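Metallocarboxypeptidase (Trypanosoma cruzi, PDB 3DWC) probably releases single amino acids, other than proline, from the C-termini of peptides as a metal-dependent carboxypeptidase of the M32 family. Local coordinates at residues W116-F125 / G400-V410. Numbering follows the deposited sequence.
Sequences WKTCREKNDF and GNDKEGCLQDV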
# COMPACT_ATOMS: atom_id res chain seq x y z
N TRP B 116 23.08 -18.38 1.95
CA TRP B 116 23.99 -17.25 1.65
C TRP B 116 24.10 -16.28 2.82
O TRP B 116 25.19 -16.00 3.32
CB TRP B 116 23.49 -16.47 0.41
CG TRP B 116 24.19 -15.14 0.21
CD1 TRP B 116 25.41 -14.93 -0.35
CD2 TRP B 116 23.71 -13.84 0.59
NE1 TRP B 116 25.73 -13.60 -0.35
CE2 TRP B 116 24.70 -12.90 0.23
CE3 TRP B 116 22.54 -13.38 1.20
CZ2 TRP B 116 24.55 -11.54 0.45
CZ3 TRP B 116 22.40 -12.01 1.44
CH2 TRP B 116 23.40 -11.11 1.05
N LYS B 117 22.95 -15.78 3.25
CA LYS B 117 22.91 -14.75 4.27
C LYS B 117 23.78 -15.10 5.49
O LYS B 117 24.58 -14.27 5.95
CB LYS B 117 21.45 -14.50 4.67
CG LYS B 117 21.22 -13.20 5.43
CD LYS B 117 19.72 -12.94 5.73
CE LYS B 117 19.10 -13.94 6.72
NZ LYS B 117 19.61 -13.86 8.12
N THR B 118 23.65 -16.33 6.00
CA THR B 118 24.39 -16.78 7.19
C THR B 118 25.86 -17.02 6.89
O THR B 118 26.72 -16.58 7.66
CB THR B 118 23.77 -18.08 7.81
OG1 THR B 118 22.34 -17.98 7.89
CG2 THR B 118 24.33 -18.32 9.22
N CYS B 119 26.15 -17.75 5.81
CA CYS B 119 27.54 -18.01 5.39
C CYS B 119 28.32 -16.71 5.19
O CYS B 119 29.47 -16.58 5.63
CB CYS B 119 27.57 -18.79 4.08
SG CYS B 119 27.14 -20.53 4.20
N ARG B 120 27.69 -15.77 4.49
CA ARG B 120 28.24 -14.43 4.34
C ARG B 120 28.63 -13.86 5.69
O ARG B 120 29.76 -13.42 5.88
CB ARG B 120 27.23 -13.50 3.68
CG ARG B 120 27.70 -12.07 3.47
CD ARG B 120 26.68 -11.08 3.99
NE ARG B 120 26.35 -10.07 2.99
CZ ARG B 120 25.31 -9.24 3.06
NH1 ARG B 120 24.47 -9.25 4.09
NH2 ARG B 120 25.10 -8.38 2.06
N GLU B 121 27.68 -13.86 6.63
CA GLU B 121 27.90 -13.29 7.96
C GLU B 121 29.01 -14.01 8.72
O GLU B 121 29.67 -13.42 9.59
CB GLU B 121 26.61 -13.32 8.78
CG GLU B 121 26.66 -12.43 10.03
CD GLU B 121 25.30 -11.94 10.49
OE1 GLU B 121 24.27 -12.41 9.95
OE2 GLU B 121 25.26 -11.09 11.39
N LYS B 122 29.23 -15.29 8.39
CA LYS B 122 30.23 -16.11 9.06
C LYS B 122 31.56 -16.28 8.29
O LYS B 122 32.49 -16.87 8.82
CB LYS B 122 29.62 -17.48 9.37
CG LYS B 122 28.62 -17.44 10.52
CD LYS B 122 27.88 -18.75 10.66
CE LYS B 122 27.26 -18.92 12.06
NZ LYS B 122 28.28 -18.89 13.15
N ASN B 123 31.65 -15.75 7.07
CA ASN B 123 32.85 -15.89 6.22
C ASN B 123 33.09 -17.32 5.72
O ASN B 123 34.24 -17.76 5.57
CB ASN B 123 34.10 -15.34 6.95
CG ASN B 123 35.25 -14.97 6.00
OD1 ASN B 123 35.12 -15.00 4.77
ND2 ASN B 123 36.39 -14.62 6.58
N ASP B 124 32.01 -18.03 5.42
CA ASP B 124 32.05 -19.48 5.18
C ASP B 124 31.65 -19.85 3.76
O ASP B 124 30.49 -20.16 3.47
CB ASP B 124 31.12 -20.18 6.16
CG ASP B 124 31.31 -21.71 6.18
OD1 ASP B 124 32.43 -22.18 5.88
OD2 ASP B 124 30.33 -22.42 6.51
N PHE B 125 32.62 -19.82 2.86
CA PHE B 125 32.34 -20.07 1.44
C PHE B 125 32.05 -21.55 1.22
O PHE B 125 31.20 -21.92 0.41
CB PHE B 125 33.52 -19.66 0.57
CG PHE B 125 33.31 -19.98 -0.87
CD1 PHE B 125 32.53 -19.15 -1.67
CD2 PHE B 125 33.87 -21.12 -1.44
CE1 PHE B 125 32.32 -19.45 -2.99
CE2 PHE B 125 33.66 -21.42 -2.77
CZ PHE B 125 32.90 -20.59 -3.55
N GLY B 400 40.85 -15.47 1.77
CA GLY B 400 40.46 -15.82 3.15
C GLY B 400 39.35 -14.95 3.69
O GLY B 400 38.84 -15.21 4.77
N ASN B 401 38.97 -13.92 2.93
CA ASN B 401 37.91 -12.97 3.32
C ASN B 401 36.77 -13.01 2.31
O ASN B 401 36.52 -12.04 1.59
CB ASN B 401 38.46 -11.55 3.42
CG ASN B 401 37.48 -10.59 4.07
OD1 ASN B 401 36.32 -10.93 4.29
ND2 ASN B 401 37.94 -9.38 4.38
N ASP B 402 36.05 -14.13 2.30
CA ASP B 402 34.97 -14.32 1.34
C ASP B 402 33.76 -13.46 1.68
O ASP B 402 33.05 -13.00 0.77
CB ASP B 402 34.64 -15.80 1.26
CG ASP B 402 35.84 -16.61 0.86
OD1 ASP B 402 36.41 -16.32 -0.23
OD2 ASP B 402 36.23 -17.51 1.63
N LYS B 403 33.55 -13.21 2.97
CA LYS B 403 32.54 -12.26 3.46
C LYS B 403 32.49 -10.91 2.70
O LYS B 403 31.43 -10.46 2.23
CB LYS B 403 32.82 -12.01 4.95
CG LYS B 403 31.93 -10.94 5.61
CD LYS B 403 31.84 -11.19 7.13
CE LYS B 403 30.83 -10.32 7.80
NZ LYS B 403 30.70 -10.69 9.22
N GLU B 404 33.66 -10.28 2.61
CA GLU B 404 33.83 -9.02 1.87
C GLU B 404 34.41 -9.27 0.48
O GLU B 404 34.71 -8.33 -0.25
CB GLU B 404 34.74 -8.07 2.66
CG GLU B 404 34.35 -7.90 4.13
CD GLU B 404 35.12 -6.79 4.82
OE1 GLU B 404 36.31 -6.98 5.10
OE2 GLU B 404 34.56 -5.70 5.04
N GLY B 405 34.59 -10.54 0.13
CA GLY B 405 34.99 -10.98 -1.20
C GLY B 405 33.78 -11.50 -1.95
O GLY B 405 32.79 -10.78 -2.09
N CYS B 406 33.84 -12.75 -2.42
CA CYS B 406 32.81 -13.30 -3.31
C CYS B 406 31.41 -13.45 -2.71
O CYS B 406 30.43 -13.47 -3.46
CB CYS B 406 33.26 -14.63 -3.96
SG CYS B 406 33.64 -16.01 -2.86
N LEU B 407 31.29 -13.51 -1.38
CA LEU B 407 29.97 -13.64 -0.73
C LEU B 407 29.23 -12.31 -0.46
O LEU B 407 28.12 -12.34 0.09
CB LEU B 407 30.10 -14.38 0.61
CG LEU B 407 30.65 -15.81 0.64
CD1 LEU B 407 30.66 -16.31 2.08
CD2 LEU B 407 29.84 -16.76 -0.27
N GLN B 408 29.81 -11.17 -0.81
CA GLN B 408 29.25 -9.90 -0.40
C GLN B 408 27.92 -9.53 -1.04
O GLN B 408 27.14 -8.83 -0.43
CB GLN B 408 30.25 -8.76 -0.66
CG GLN B 408 30.46 -8.44 -2.13
CD GLN B 408 31.33 -7.23 -2.33
OE1 GLN B 408 30.85 -6.13 -2.70
NE2 GLN B 408 32.60 -7.40 -2.11
N ASP B 409 27.64 -9.99 -2.27
CA ASP B 409 26.40 -9.58 -2.95
C ASP B 409 25.32 -10.68 -2.92
O ASP B 409 25.61 -11.86 -3.15
CB ASP B 409 26.67 -9.15 -4.41
CG ASP B 409 27.32 -7.76 -4.51
OD1 ASP B 409 28.13 -7.57 -5.43
OD2 ASP B 409 27.01 -6.86 -3.69
N VAL B 410 24.08 -10.26 -2.67
CA VAL B 410 22.89 -11.13 -2.65
C VAL B 410 22.52 -11.75 -4.01
O VAL B 410 21.90 -12.82 -4.08
CB VAL B 410 21.64 -10.34 -2.14
CG1 VAL B 410 21.18 -9.34 -3.17
CG2 VAL B 410 20.51 -11.31 -1.71
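Asn123, at the end of helix 99-122, bonds through its side-chain amide to the backbone of Gly400, Asp402 and Lys403, an amide being able to give and accept at once: ND2 donates to Gly400 O (3.1 Å) on a lone pair in the carbonyl plane, while OD1 takes a nearly straight bond from Lys403 N (3.0 Å, 168°) and a weak one from Asp402 N. These are three of six hydrogen bonds that join the helix end to the irregular loop 400-410, each between a side chain of one segment and the backbone of the other. Asn123 also ends the helix in a Schellman motif, tolerating the positive phi (69°). Lys403 gives a second bond, from its side chain. Its long chain, extended beyond CG, runs past Arg120 O and brings NZ to Glu121 O (2.9 Å), one of the carbonyls left at the helix C-terminus, where a positive charge is probably welcome.

One turn and more back, Trp116 gives its indole NE1 to Leu407 O (2.7 Å), though the bond is bent and the oxygen lies out of the ring plane. Val410 CA sits over one indole face in a CH-pi contact, 3.8 Å from the centroid of the six-membered ring; Arg120 CB lies on the opposite face. Bends at chi2 and chi3 fold the Arg120 guanidinium over Trp116 CH2, and NH2 bonds Gln408 O in the guanidinium plane.

Apolar packing runs from Leu407 to Phe125 and Cys406. Branched Leu407 puts CD1 against the backbone of Cys119 and Arg120 and CD2 at the edge of the Phe125 ring. Cys406 SG meets that ring obliquely, 3.5 Å from Phe125 CD1.

The contact lies away from the metal site and seats the loop between helices 382-394 and 421-441 on the end of helix 99-122; Phe128 of helix 125-147 touches Leu407, and Pro383 of helix 382-394 touches Phe125.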